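Local coordinates for protein Rab GDP-dissociation inhibitor (Saccharomyces cerevisiae, PDB 2BCG) that keeps Rab GTPases such as SEC4 in their GDP-bound state by blocking nucleotide release, and extracts GDP-bound YPT7 from vacuolar membranes, at residues T167-D172 and Y183-G188; N176-V181 and Q210-S215; T263-V268 and V280-G285; I311-I316 and K392-A397; I345-V350 and A364-I369. All blocks are in the same frame, centred on the assembly; numbering follows the deposited sequence. Where two conformers were deposited one is given.

Interaction 1: T167-D172 and Y183-G188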
# COMPACT_ATOMS: atom_id res chain seq x y z
N THR A 167 38.11 1.95 13.38
CA THR A 167 36.86 2.27 14.07
C THR A 167 36.05 1.01 14.44
O THR A 167 34.86 1.08 14.73
CB THR A 167 36.00 3.29 13.25
OG1 THR A 167 35.48 2.68 12.07
CG2 THR A 167 36.83 4.52 12.86
N HIS A 168 36.73 -0.14 14.46
CA HIS A 168 36.10 -1.45 14.70
C HIS A 168 36.14 -1.90 16.17
O HIS A 168 35.41 -2.83 16.55
CB HIS A 168 36.75 -2.51 13.82
CG HIS A 168 36.49 -2.33 12.36
ND1 HIS A 168 36.50 -3.38 11.47
CD2 HIS A 168 36.19 -1.23 11.63
CE1 HIS A 168 36.23 -2.93 10.25
NE2 HIS A 168 36.04 -1.63 10.33
N GLN A 169 36.98 -1.25 16.97
CA GLN A 169 37.22 -1.61 18.38
C GLN A 169 37.53 -3.09 18.58
O GLN A 169 37.05 -3.72 19.52
CB GLN A 169 36.04 -1.16 19.27
CG GLN A 169 35.78 0.35 19.23
CD GLN A 169 35.02 0.88 20.45
OE1 GLN A 169 34.49 1.99 20.41
NE2 GLN A 169 34.98 0.10 21.53
N GLY A 170 38.35 -3.65 17.67
CA GLY A 170 38.79 -5.03 17.77
C GLY A 170 37.70 -6.05 17.51
O GLY A 170 37.85 -7.23 17.82
N LEU A 171 36.59 -5.58 16.92
CA LEU A 171 35.47 -6.44 16.60
C LEU A 171 35.38 -6.69 15.10
O LEU A 171 35.67 -5.80 14.28
CB LEU A 171 34.16 -5.84 17.13
CG LEU A 171 34.00 -5.83 18.65
CD1 LEU A 171 32.83 -4.92 19.02
CD2 LEU A 171 33.79 -7.23 19.19
N ASP A 172 34.99 -7.91 14.75
CA ASP A 172 34.75 -8.26 13.37
C ASP A 172 33.30 -8.72 13.17
O ASP A 172 32.88 -9.77 13.70
CB ASP A 172 35.73 -9.35 12.92
CG ASP A 172 35.67 -9.60 11.43
OD1 ASP A 172 36.69 -9.31 10.76
OD2 ASP A 172 34.62 -10.10 10.94
N TYR A 183 29.47 -8.51 24.82
CA TYR A 183 30.52 -8.73 25.83
C TYR A 183 31.58 -7.64 25.81
O TYR A 183 31.98 -7.16 26.88
CB TYR A 183 31.18 -10.09 25.63
CG TYR A 183 31.95 -10.60 26.83
CD1 TYR A 183 31.29 -11.19 27.91
CD2 TYR A 183 33.35 -10.57 26.84
CE1 TYR A 183 32.00 -11.71 29.01
CE2 TYR A 183 34.06 -11.06 27.93
CZ TYR A 183 33.39 -11.63 29.00
OH TYR A 183 34.09 -12.15 30.08
N LYS A 184 32.02 -7.24 24.62
CA LYS A 184 33.03 -6.18 24.49
C LYS A 184 32.57 -4.93 25.24
O LYS A 184 33.36 -4.23 25.87
CB LYS A 184 33.33 -5.90 23.01
CG LYS A 184 34.24 -4.69 22.71
CD LYS A 184 35.74 -5.00 22.87
CE LYS A 184 36.25 -5.94 21.79
NZ LYS A 184 37.74 -6.04 21.82
N PHE A 185 31.26 -4.66 25.20
CA PHE A 185 30.70 -3.50 25.88
C PHE A 185 30.13 -3.78 27.26
O PHE A 185 29.57 -2.89 27.88
CB PHE A 185 29.65 -2.86 24.96
CG PHE A 185 30.24 -2.36 23.68
CD1 PHE A 185 30.13 -3.13 22.53
CD2 PHE A 185 30.96 -1.18 23.65
CE1 PHE A 185 30.69 -2.68 21.34
CE2 PHE A 185 31.54 -0.72 22.46
CZ PHE A 185 31.40 -1.48 21.32
N GLY A 186 30.25 -5.02 27.72
CA GLY A 186 29.83 -5.41 29.07
C GLY A 186 28.35 -5.31 29.35
O GLY A 186 27.94 -4.98 30.47
N LEU A 187 27.52 -5.58 28.34
CA LEU A 187 26.06 -5.42 28.49
C LEU A 187 25.40 -6.64 29.15
O LEU A 187 25.67 -7.76 28.75
CB LEU A 187 25.42 -5.13 27.13
CG LEU A 187 26.07 -4.01 26.32
CD1 LEU A 187 25.41 -3.89 24.93
CD2 LEU A 187 25.99 -2.72 27.06
N GLY A 188 24.53 -6.40 30.14
CA GLY A 188 23.81 -7.49 30.81
C GLY A 188 22.61 -8.03 30.05
O GLY A 188 22.23 -7.47 29.03
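Leu-171 and Lys-184 carry the apolar part of this surface contact, their side chains running alongside one another in opposite senses. CD2 of Leu-171 lies 3.8 Å from CE of Lys-184, while Leu-171 CD1 turns to the neighbouring aromatic ring, 3.9 Å from CE1 of Phe-185. In one of its two modelled conformers the lysine folds: after a first torsion that sets CG opposite the backbone N, chi2 and chi3 (81° and 69°) both bend the chain, bringing CE to 3.3 Å from the carbonyl O of Gln-169.

A beta turn and a helix C-cap present these groups. His-168 to Leu-171 form a type I' beta turn, closed by Leu-171 N to His-168 O at 3.0 Å, and helix 178-184 ends in a Schellman motif in which Gly-186 adopts positive phi and its N bonds to Tyr-183 O at 2.9 Å.

Polar groups make up the rest. The amide of Gln-169 crosses the Phe-185 side chain at about a right angle, NE2 lying 3.7 Å from CE2 with amide and ring planes 55° apart. NZ of Lys-184 stands 3.3 Å from Gln-169 O. Trp-156 of helix 144-159 meets the Phe-185 ring and also touches Leu-171 and Gln-169.

Interaction 2: N176-V181 and Q210-S215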
# COMPACT_ATOMS: atom_id res chain seq x y z
N ASN A 176 32.75 -12.33 14.70
CA ASN A 176 32.23 -12.25 16.07
C ASN A 176 30.72 -12.44 16.04
O ASN A 176 30.06 -11.96 15.13
CB ASN A 176 32.56 -10.90 16.69
CG ASN A 176 34.03 -10.76 17.13
OD1 ASN A 176 34.73 -9.83 16.71
ND2 ASN A 176 34.47 -11.65 18.01
N THR A 177 30.18 -13.17 17.03
CA THR A 177 28.73 -13.29 17.24
C THR A 177 28.22 -12.01 17.91
O THR A 177 29.00 -11.20 18.45
CB THR A 177 28.37 -14.49 18.15
OG1 THR A 177 28.80 -14.22 19.49
CG2 THR A 177 29.02 -15.80 17.67
N MET A 178 26.90 -11.81 17.89
CA MET A 178 26.34 -10.65 18.54
C MET A 178 26.57 -10.70 20.05
O MET A 178 26.81 -9.67 20.65
CB MET A 178 24.85 -10.47 18.19
CG MET A 178 24.38 -9.05 18.43
SD MET A 178 25.36 -7.74 17.67
CE MET A 178 24.82 -6.30 18.56
N ASP A 179 26.52 -11.89 20.65
CA ASP A 179 26.82 -12.03 22.08
C ASP A 179 28.24 -11.54 22.43
O ASP A 179 28.45 -10.90 23.45
CB ASP A 179 26.66 -13.47 22.55
CG ASP A 179 25.90 -13.59 23.85
OD1 ASP A 179 25.54 -14.74 24.23
OD2 ASP A 179 25.63 -12.54 24.49
N GLU A 180 29.20 -11.85 21.55
CA GLU A 180 30.57 -11.37 21.72
C GLU A 180 30.68 -9.87 21.58
O GLU A 180 31.45 -9.23 22.29
CB GLU A 180 31.52 -12.07 20.74
CG GLU A 180 31.69 -13.55 21.04
CD GLU A 180 32.57 -14.26 20.02
OE1 GLU A 180 32.66 -13.78 18.86
OE2 GLU A 180 33.17 -15.29 20.38
N VAL A 181 29.88 -9.28 20.69
CA VAL A 181 29.84 -7.84 20.58
C VAL A 181 29.29 -7.22 21.89
O VAL A 181 29.83 -6.22 22.39
CB VAL A 181 28.99 -7.38 19.33
CG1 VAL A 181 28.69 -5.90 19.39
CG2 VAL A 181 29.70 -7.73 18.02
N GLN A 210 24.75 -15.99 16.29
CA GLN A 210 24.98 -15.82 14.86
C GLN A 210 25.92 -14.62 14.64
O GLN A 210 26.02 -13.77 15.53
CB GLN A 210 23.65 -15.59 14.13
CG GLN A 210 22.84 -16.86 13.94
CD GLN A 210 21.41 -16.61 13.54
OE1 GLN A 210 21.01 -15.48 13.24
NE2 GLN A 210 20.61 -17.66 13.55
N PRO A 211 26.63 -14.56 13.47
CA PRO A 211 27.45 -13.41 13.12
C PRO A 211 26.77 -12.07 13.40
O PRO A 211 25.56 -11.93 13.16
CB PRO A 211 27.66 -13.58 11.61
CG PRO A 211 27.67 -15.04 11.43
CD PRO A 211 26.70 -15.61 12.43
N ALA A 212 27.53 -11.11 13.90
CA ALA A 212 27.00 -9.83 14.34
C ALA A 212 26.42 -8.96 13.21
O ALA A 212 25.50 -8.17 13.45
CB ALA A 212 28.07 -9.06 15.09
N ARG A 213 26.96 -9.12 12.00
CA ARG A 213 26.67 -8.21 10.88
C ARG A 213 25.17 -7.85 10.69
O ARG A 213 24.84 -6.66 10.67
CB ARG A 213 27.28 -8.76 9.57
CG ARG A 213 26.80 -8.07 8.28
CD ARG A 213 27.79 -7.03 7.76
NE ARG A 213 29.13 -7.56 7.50
CZ ARG A 213 30.21 -6.79 7.43
NH1 ARG A 213 30.08 -5.47 7.56
NH2 ARG A 213 31.41 -7.31 7.22
N PRO A 214 24.28 -8.87 10.52
CA PRO A 214 22.82 -8.61 10.35
C PRO A 214 22.20 -7.85 11.51
O PRO A 214 21.40 -6.96 11.29
CB PRO A 214 22.19 -9.99 10.25
CG PRO A 214 23.26 -10.95 10.64
CD PRO A 214 24.58 -10.31 10.44
N SER A 215 22.56 -8.21 12.74
CA SER A 215 22.13 -7.44 13.92
C SER A 215 22.65 -6.00 13.89
O SER A 215 21.90 -5.07 14.18
CB SER A 215 22.56 -8.13 15.23
OG SER A 215 21.97 -9.41 15.36
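The N-terminal ends of helices 178-184 and 212-229 are tied together by a single beta bridge, Thr-177 with Pro-211, their CA atoms 4.3 Å apart. Two backbone bonds make it. Ala-212 N donates to Asn-176 O at 2.9 Å, in the carbonyl plane, and Met-178 N reaches Gln-210 O at 3.2 Å with a C=O...N angle of 168°.

Thr-177 is the N-cap of its helix and forms a capping box with Glu-180. Its chi1 of 70° places OG1 between the backbone N and the carbonyl carbon, where it accepts from Glu-180 N at 3.2 Å. In return Glu-180 OE1 takes two donors from opposite faces of the carboxylate, Asn-176 ND2 at 2.9 Å and Thr-177 N at 3.1 Å. Asn-176 OD1 accepts from Asp-172 N.

Beyond the bridge the contact is apolar. CB of Ala-212 packs 3.6 Å from CG2 of Val-181, and Met-178, bent at chi2, lays SD 3.7 Å from CB of Ser-215. The hydroxyl of that serine is bonded to Trp-202 NE1, and Phe-153 of helix 144-159 touches both Met-178 and Val-181.

The bridge thus satisfies the carbonyls of Asn-176 and Gln-210 and fixes the two helix starts against each other.

Interaction 3: T263-V268 and V280-G285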
# COMPACT_ATOMS: atom_id res chain seq x y z
N THR A 263 -10.45 -13.04 -12.31
CA THR A 263 -10.09 -13.85 -13.46
C THR A 263 -9.35 -15.08 -12.96
O THR A 263 -8.13 -15.07 -12.79
CB THR A 263 -9.25 -13.02 -14.47
OG1 THR A 263 -10.03 -11.92 -14.95
CG2 THR A 263 -8.80 -13.84 -15.66
N PRO A 264 -10.10 -16.15 -12.64
CA PRO A 264 -9.49 -17.44 -12.29
C PRO A 264 -8.47 -17.90 -13.31
O PRO A 264 -8.62 -17.66 -14.50
CB PRO A 264 -10.69 -18.40 -12.30
CG PRO A 264 -11.80 -17.52 -11.81
CD PRO A 264 -11.57 -16.20 -12.55
N ILE A 265 -7.43 -18.59 -12.85
CA ILE A 265 -6.55 -19.30 -13.75
C ILE A 265 -7.13 -20.69 -13.97
O ILE A 265 -7.01 -21.54 -13.11
CB ILE A 265 -5.10 -19.37 -13.18
CG1 ILE A 265 -4.56 -17.96 -12.86
CG2 ILE A 265 -4.15 -20.12 -14.15
CD1 ILE A 265 -4.62 -16.92 -14.02
N ASP A 266 -7.77 -20.89 -15.12
CA ASP A 266 -8.37 -22.18 -15.47
C ASP A 266 -7.32 -23.28 -15.54
O ASP A 266 -7.57 -24.40 -15.09
CB ASP A 266 -9.07 -22.10 -16.81
CG ASP A 266 -10.22 -21.12 -16.84
OD1 ASP A 266 -10.55 -20.68 -17.97
OD2 ASP A 266 -10.82 -20.82 -15.78
N GLU A 267 -6.18 -22.96 -16.13
CA GLU A 267 -5.09 -23.90 -16.36
C GLU A 267 -3.77 -23.14 -16.52
O GLU A 267 -3.68 -22.15 -17.24
CB GLU A 267 -5.34 -24.72 -17.62
CG GLU A 267 -4.44 -25.94 -17.78
CD GLU A 267 -4.68 -26.67 -19.09
OE1 GLU A 267 -3.82 -27.51 -19.46
OE2 GLU A 267 -5.71 -26.41 -19.75
N VAL A 268 -2.75 -23.64 -15.85
CA VAL A 268 -1.39 -23.20 -16.13
C VAL A 268 -0.80 -24.08 -17.24
O VAL A 268 -0.98 -25.29 -17.22
CB VAL A 268 -0.49 -23.29 -14.87
CG1 VAL A 268 0.89 -22.79 -15.17
CG2 VAL A 268 -1.10 -22.45 -13.75
N VAL A 280 -0.95 -19.14 -19.32
CA VAL A 280 -2.16 -19.42 -18.54
C VAL A 280 -3.39 -19.36 -19.44
O VAL A 280 -3.42 -18.58 -20.40
CB VAL A 280 -2.35 -18.44 -17.32
CG1 VAL A 280 -1.22 -18.61 -16.33
CG2 VAL A 280 -2.49 -17.01 -17.78
N LYS A 281 -4.40 -20.18 -19.13
CA LYS A 281 -5.70 -20.12 -19.79
C LYS A 281 -6.71 -19.51 -18.82
O LYS A 281 -6.78 -19.89 -17.64
CB LYS A 281 -6.14 -21.53 -20.20
CG LYS A 281 -7.46 -21.62 -20.99
CD LYS A 281 -7.79 -23.09 -21.33
CE LYS A 281 -9.11 -23.26 -22.08
NZ LYS A 281 -9.25 -24.68 -22.58
N THR A 282 -7.48 -18.56 -19.33
CA THR A 282 -8.49 -17.88 -18.55
C THR A 282 -9.77 -17.77 -19.38
O THR A 282 -9.75 -18.09 -20.57
CB THR A 282 -8.00 -16.45 -18.20
OG1 THR A 282 -8.06 -15.65 -19.37
CG2 THR A 282 -6.55 -16.42 -17.63
N LYS A 283 -10.85 -17.31 -18.74
CA LYS A 283 -12.13 -17.01 -19.41
C LYS A 283 -11.99 -15.99 -20.53
O LYS A 283 -12.86 -15.88 -21.39
CB LYS A 283 -13.15 -16.51 -18.38
CG LYS A 283 -12.82 -15.14 -17.77
CD LYS A 283 -13.77 -14.78 -16.64
CE LYS A 283 -13.49 -13.37 -16.14
NZ LYS A 283 -14.36 -12.98 -15.00
N LEU A 284 -10.90 -15.21 -20.49
CA LEU A 284 -10.63 -14.17 -21.50
C LEU A 284 -9.69 -14.62 -22.62
O LEU A 284 -9.47 -13.89 -23.58
CB LEU A 284 -10.06 -12.90 -20.84
CG LEU A 284 -10.96 -12.16 -19.84
CD1 LEU A 284 -10.24 -10.94 -19.29
CD2 LEU A 284 -12.28 -11.77 -20.49
N GLY A 285 -9.13 -15.82 -22.49
CA GLY A 285 -8.22 -16.35 -23.49
C GLY A 285 -6.96 -16.95 -22.89
O GLY A 285 -6.84 -17.07 -21.67
O HOH W 1 -10.84 -17.38 -15.87
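Asp-266 touches the opposite strand from CB outward. Its CB lies 3.3 Å from the carbonyl O of Lys-281, and CG stays 3.7 Å from that same oxygen. With chi1 at -62° the carboxylate swings over the start of the next turn, where Asp-266 OD1 comes to 3.3 Å from Thr-282 C. The other oxygen, OD2, receives a weak bond from a water that donates also to Pro-264 O and accepts from Lys-283 N at 2.9 Å, so the solvent molecule joins the two segments.

The backbone explains why Asp-266 sits so close. Asp-266 and Glu-267 both face Lys-281 in a classic beta bulge at the open end of the hairpin of strands 267-271 and 276-282. Their N atoms share Lys-281 O through two weak bonds, whereas Lys-281 N gives Glu-267 O a nearly straight one, 2.8 Å long at 170°.

Past the bulge, residues Thr-282 to Gly-285 make a type I turn. Thr-282 OG1 accepts from Leu-284 N as an ST turn and donates to Gly-285 O, which Thr-282 N also binds. Thr-263 CG2 packs on this threonine, 3.7 Å from Thr-282 CB. Ile-265 CG2 meets Val-280 CG1 at 4.0 Å. Ile-40 of strand 37-40 touches Thr-263, Ile-265 and Val-280.

Interaction 4: I311-I316 and K392-A397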
# COMPACT_ATOMS: atom_id res chain seq x y z
N ILE A 311 -0.99 -16.41 14.32
CA ILE A 311 -2.36 -16.01 14.67
C ILE A 311 -2.42 -14.49 14.59
O ILE A 311 -1.47 -13.80 15.06
CB ILE A 311 -2.83 -16.53 16.05
CG1 ILE A 311 -4.27 -16.09 16.34
CG2 ILE A 311 -1.85 -16.13 17.15
CD1 ILE A 311 -4.93 -16.85 17.49
N ARG A 312 -3.49 -13.99 13.96
CA ARG A 312 -3.70 -12.55 13.84
C ARG A 312 -5.11 -12.23 14.32
O ARG A 312 -6.11 -12.79 13.79
CB ARG A 312 -3.47 -12.07 12.40
CG ARG A 312 -2.02 -12.30 11.94
CD ARG A 312 -1.78 -11.97 10.50
NE ARG A 312 -0.35 -12.02 10.15
CZ ARG A 312 0.19 -12.78 9.18
NH1 ARG A 312 -0.56 -13.57 8.43
NH2 ARG A 312 1.49 -12.70 8.93
N ALA A 313 -5.16 -11.41 15.37
CA ALA A 313 -6.44 -11.09 16.00
C ALA A 313 -6.65 -9.61 15.75
O ALA A 313 -5.95 -8.78 16.31
CB ALA A 313 -6.40 -11.34 17.51
N ILE A 314 -7.65 -9.30 14.94
CA ILE A 314 -7.99 -7.93 14.62
C ILE A 314 -9.06 -7.48 15.61
O ILE A 314 -10.17 -8.04 15.65
CB ILE A 314 -8.52 -7.83 13.16
CG1 ILE A 314 -7.47 -8.33 12.15
CG2 ILE A 314 -9.05 -6.42 12.85
CD1 ILE A 314 -8.09 -8.59 10.77
N CYS A 315 -8.69 -6.52 16.46
CA CYS A 315 -9.59 -6.05 17.50
C CYS A 315 -10.06 -4.65 17.21
O CYS A 315 -9.25 -3.81 16.79
CB CYS A 315 -8.87 -6.03 18.84
SG CYS A 315 -8.26 -7.68 19.30
N ILE A 316 -11.35 -4.41 17.42
CA ILE A 316 -11.91 -3.06 17.28
C ILE A 316 -12.18 -2.54 18.67
O ILE A 316 -12.82 -3.20 19.48
CB ILE A 316 -13.22 -3.04 16.48
CG1 ILE A 316 -13.01 -3.54 15.04
CG2 ILE A 316 -13.81 -1.61 16.50
CD1 ILE A 316 -14.36 -3.70 14.25
N LYS A 392 -13.72 -8.86 18.02
CA LYS A 392 -12.47 -9.54 17.65
C LYS A 392 -12.74 -10.33 16.37
O LYS A 392 -13.79 -11.03 16.27
CB LYS A 392 -12.08 -10.56 18.73
CG LYS A 392 -11.65 -10.03 20.05
CD LYS A 392 -11.31 -11.20 20.96
CE LYS A 392 -10.88 -10.70 22.31
NZ LYS A 392 -10.89 -11.81 23.33
N PHE A 393 -11.79 -10.28 15.44
CA PHE A 393 -11.84 -11.11 14.22
C PHE A 393 -10.55 -11.91 14.17
O PHE A 393 -9.47 -11.33 14.00
CB PHE A 393 -12.00 -10.23 12.99
CG PHE A 393 -13.21 -9.32 13.05
CD1 PHE A 393 -14.44 -9.71 12.49
CD2 PHE A 393 -13.14 -8.08 13.69
CE1 PHE A 393 -15.58 -8.85 12.56
CE2 PHE A 393 -14.27 -7.24 13.74
CZ PHE A 393 -15.48 -7.65 13.18
N MET A 394 -10.65 -13.22 14.33
CA MET A 394 -9.48 -14.04 14.55
C MET A 394 -9.20 -14.88 13.32
O MET A 394 -10.10 -15.53 12.78
CB MET A 394 -9.70 -15.04 15.69
CG MET A 394 -10.39 -14.54 16.96
SD MET A 394 -9.19 -13.57 17.82
CE MET A 394 -8.13 -14.83 18.48
N GLY A 395 -7.93 -14.90 12.93
CA GLY A 395 -7.49 -15.69 11.77
C GLY A 395 -6.16 -16.32 12.09
O GLY A 395 -5.36 -15.79 12.90
N ILE A 396 -5.90 -17.46 11.45
CA ILE A 396 -4.60 -18.13 11.56
C ILE A 396 -4.10 -18.40 10.14
O ILE A 396 -4.86 -18.87 9.29
CB ILE A 396 -4.71 -19.44 12.37
CG1 ILE A 396 -5.16 -19.08 13.81
CG2 ILE A 396 -3.40 -20.20 12.32
CD1 ILE A 396 -5.44 -20.31 14.70
N ALA A 397 -2.85 -18.05 9.88
CA ALA A 397 -2.24 -18.26 8.57
C ALA A 397 -1.00 -19.16 8.68
O ALA A 397 -0.16 -18.94 9.55
CB ALA A 397 -1.87 -16.91 7.94
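Phe-393 and Ile-316 meet in the tightly packed part of this antiparallel strand pair. CD1 of Ile-316 comes up at the edge of the aromatic ring, near its plane, 3.6 Å from CE2 of Phe-393. Phe-393 is buried on the sheet face it shares with Ile-314 and Arg-312; Leu-58 of helix 55-62 touches it and Ile-314, and the ring of Tyr-59 meets it edge-to-face.

Strand 391-402 is an outermost strand, within this chain, of the mixed sheet and lies beside strand 303-317, the segment axes 4.6 Å apart. Hydrogen-bonded pairs are Arg-312 with Gly-395 and Ile-314 with Phe-393, two bonds each. Arg-312 N to Gly-395 O is 2.8 Å and almost perfectly straight at 178°; Phe-393 N to Ile-314 O is equally short.

On the other face, Met-394 folds back through chi2 and chi3 (-75° and -74°), laying SD 3.6 Å from CB of Ala-313 and bringing CE 3.9 Å from CD1 of Ile-311. The contact is more open at both ends of 392-397. Ile-396, exposed, reaches Ile-311 by CG1 alone, while Lys-392, partly exposed, meets Cys-315 through its CG and leads its amine away toward Phe-383 in a cation-pi contact.

Arg-312 extends to put NH1 3.6 Å from Ala-397 CB, its NH2 bonding Tyr-417 O. Four backbone bonds thus satisfy the facing peptide groups, with mainly apolar packing on both faces.

Interaction 5: I345-V350 and A364-I369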
# COMPACT_ATOMS: atom_id res chain seq x y z
N ILE A 345 5.35 -11.32 20.95
CA ILE A 345 3.99 -10.95 20.48
C ILE A 345 4.03 -9.49 20.14
O ILE A 345 4.63 -8.68 20.88
CB ILE A 345 2.92 -11.18 21.59
CG1 ILE A 345 2.95 -12.66 22.04
CG2 ILE A 345 1.53 -10.75 21.08
CD1 ILE A 345 1.94 -13.00 23.09
N TYR A 346 3.45 -9.15 18.99
CA TYR A 346 3.34 -7.75 18.55
C TYR A 346 1.90 -7.27 18.62
O TYR A 346 0.95 -8.03 18.44
CB TYR A 346 3.82 -7.57 17.10
CG TYR A 346 5.31 -7.78 16.92
CD1 TYR A 346 5.76 -8.77 16.05
CD2 TYR A 346 6.27 -6.97 17.56
CE1 TYR A 346 7.13 -9.01 15.86
CE2 TYR A 346 7.64 -7.18 17.36
CZ TYR A 346 8.05 -8.19 16.51
OH TYR A 346 9.38 -8.40 16.27
N VAL A 347 1.75 -5.98 18.84
CA VAL A 347 0.47 -5.33 18.59
C VAL A 347 0.74 -4.13 17.69
O VAL A 347 1.71 -3.38 17.89
CB VAL A 347 -0.26 -4.90 19.88
CG1 VAL A 347 -1.74 -4.60 19.57
CG2 VAL A 347 -0.19 -6.00 20.98
N ALA A 348 -0.13 -3.94 16.70
CA ALA A 348 -0.05 -2.81 15.78
C ALA A 348 -1.36 -2.08 15.94
O ALA A 348 -2.44 -2.65 15.73
CB ALA A 348 0.11 -3.27 14.34
N ILE A 349 -1.27 -0.83 16.33
CA ILE A 349 -2.46 -0.02 16.59
C ILE A 349 -2.48 1.19 15.67
O ILE A 349 -1.48 1.91 15.57
CB ILE A 349 -2.49 0.42 18.07
CG1 ILE A 349 -2.67 -0.81 18.98
CG2 ILE A 349 -3.57 1.46 18.36
CD1 ILE A 349 -1.57 -0.96 20.03
N VAL A 350 -3.61 1.39 14.98
CA VAL A 350 -3.84 2.55 14.12
C VAL A 350 -5.30 2.96 14.38
O VAL A 350 -6.07 2.21 15.02
CB VAL A 350 -3.53 2.21 12.62
CG1 VAL A 350 -2.02 2.08 12.38
CG2 VAL A 350 -4.31 0.92 12.19
N ALA A 364 -6.58 -2.66 16.65
CA ALA A 364 -5.41 -3.21 17.34
C ALA A 364 -5.27 -4.61 16.83
O ALA A 364 -6.14 -5.47 17.08
CB ALA A 364 -5.62 -3.20 18.84
N ILE A 365 -4.21 -4.84 16.06
CA ILE A 365 -4.02 -6.16 15.50
C ILE A 365 -2.86 -6.84 16.23
O ILE A 365 -1.74 -6.35 16.25
CB ILE A 365 -3.72 -6.10 14.01
CG1 ILE A 365 -4.82 -5.31 13.28
CG2 ILE A 365 -3.61 -7.52 13.48
CD1 ILE A 365 -4.66 -5.29 11.73
N ILE A 366 -3.18 -7.95 16.88
CA ILE A 366 -2.21 -8.67 17.71
C ILE A 366 -1.73 -9.85 16.87
O ILE A 366 -2.54 -10.53 16.22
CB ILE A 366 -2.88 -9.21 18.99
CG1 ILE A 366 -3.43 -8.06 19.87
CG2 ILE A 366 -1.89 -10.06 19.78
CD1 ILE A 366 -4.45 -8.57 20.89
N SER A 367 -0.44 -10.14 16.92
CA SER A 367 0.05 -11.31 16.18
C SER A 367 1.24 -11.95 16.84
O SER A 367 2.04 -11.29 17.50
CB SER A 367 0.35 -10.95 14.74
OG SER A 367 1.47 -10.14 14.67
N THR A 368 1.36 -13.26 16.62
CA THR A 368 2.54 -13.98 17.06
C THR A 368 2.55 -15.32 16.35
O THR A 368 1.53 -15.75 15.79
CB THR A 368 2.53 -14.17 18.59
OG1 THR A 368 3.84 -14.57 19.05
CG2 THR A 368 1.46 -15.20 19.00
N ILE A 369 3.72 -15.94 16.33
CA ILE A 369 3.86 -17.31 15.89
C ILE A 369 3.30 -18.21 17.01
O ILE A 369 3.67 -18.09 18.18
CB ILE A 369 5.35 -17.61 15.67
CG1 ILE A 369 5.91 -16.82 14.48
CG2 ILE A 369 5.61 -19.12 15.54
CD1 ILE A 369 5.19 -17.02 13.18
O HOH W 2 0.62 -7.51 15.16
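Ile-365 O is gripped by two donors, the backbone N of Ala-348 at 2.9 Å and a water at 2.8 Å. The same water lies 2.8 Å from Ser-367 OG and gives a weak bond to Tyr-346 O, so it links the two strands beside their backbone ladder. A chi1 of 70° turns the hydroxyl of Ser-367 to that solvent molecule.

These strands form an antiparallel hairpin inside the seven-stranded mixed sheet, their directions 164° apart. The ladder has two hydrogen-bonded pairs, Tyr-346 with Ser-367 and Ala-348 with Ile-365. Ile-365 N to Ala-348 O, at 2.8 Å and 172°, is the shortest of its four bonds. Between these pairs, CA-H groups also point at carbonyls, as when Ile-366 CA approaches Tyr-346 O at 3.3 Å.

One face carries Val-347, Ile-349, Ala-364 and Ile-366, and Ile-345 joins them. Val-347 and Ile-366 run alongside each other in one direction, CG1 to CG1 at 3.9 Å, and CG2 of Ile-345 meets CG2 of Ile-366 at 3.7 Å. At the other end CG1 of Ile-349 rests on Ala-364 CB, 3.8 Å away. Ala-382 of helix 380-383 touches both Ile-345 and Ile-366.

In the fold
Along the chain, interactions 1 and 2 come first and interlock, their segments alternating; both use helix 178-184, and their centres are 10 Å apart. They belong to the helical part that holds the geranylgeranyl groups, the side chains of Phe-185 and Met-178 lying about 10 and 12 Å from a bound one. Interaction 3 follows, in a three-stranded sheet 58 Å from interaction 1 (centre to centre), on the opposite side of the chain's centre. Interaction 5 is nested inside the loop closed by interaction 4; their centres lie 9 Å apart, and strands 303-317 and 362-369 are neighbours. Interactions 4 and 5 thus build one mixed sheet, apart from the lipid-binding helices and from interaction 3.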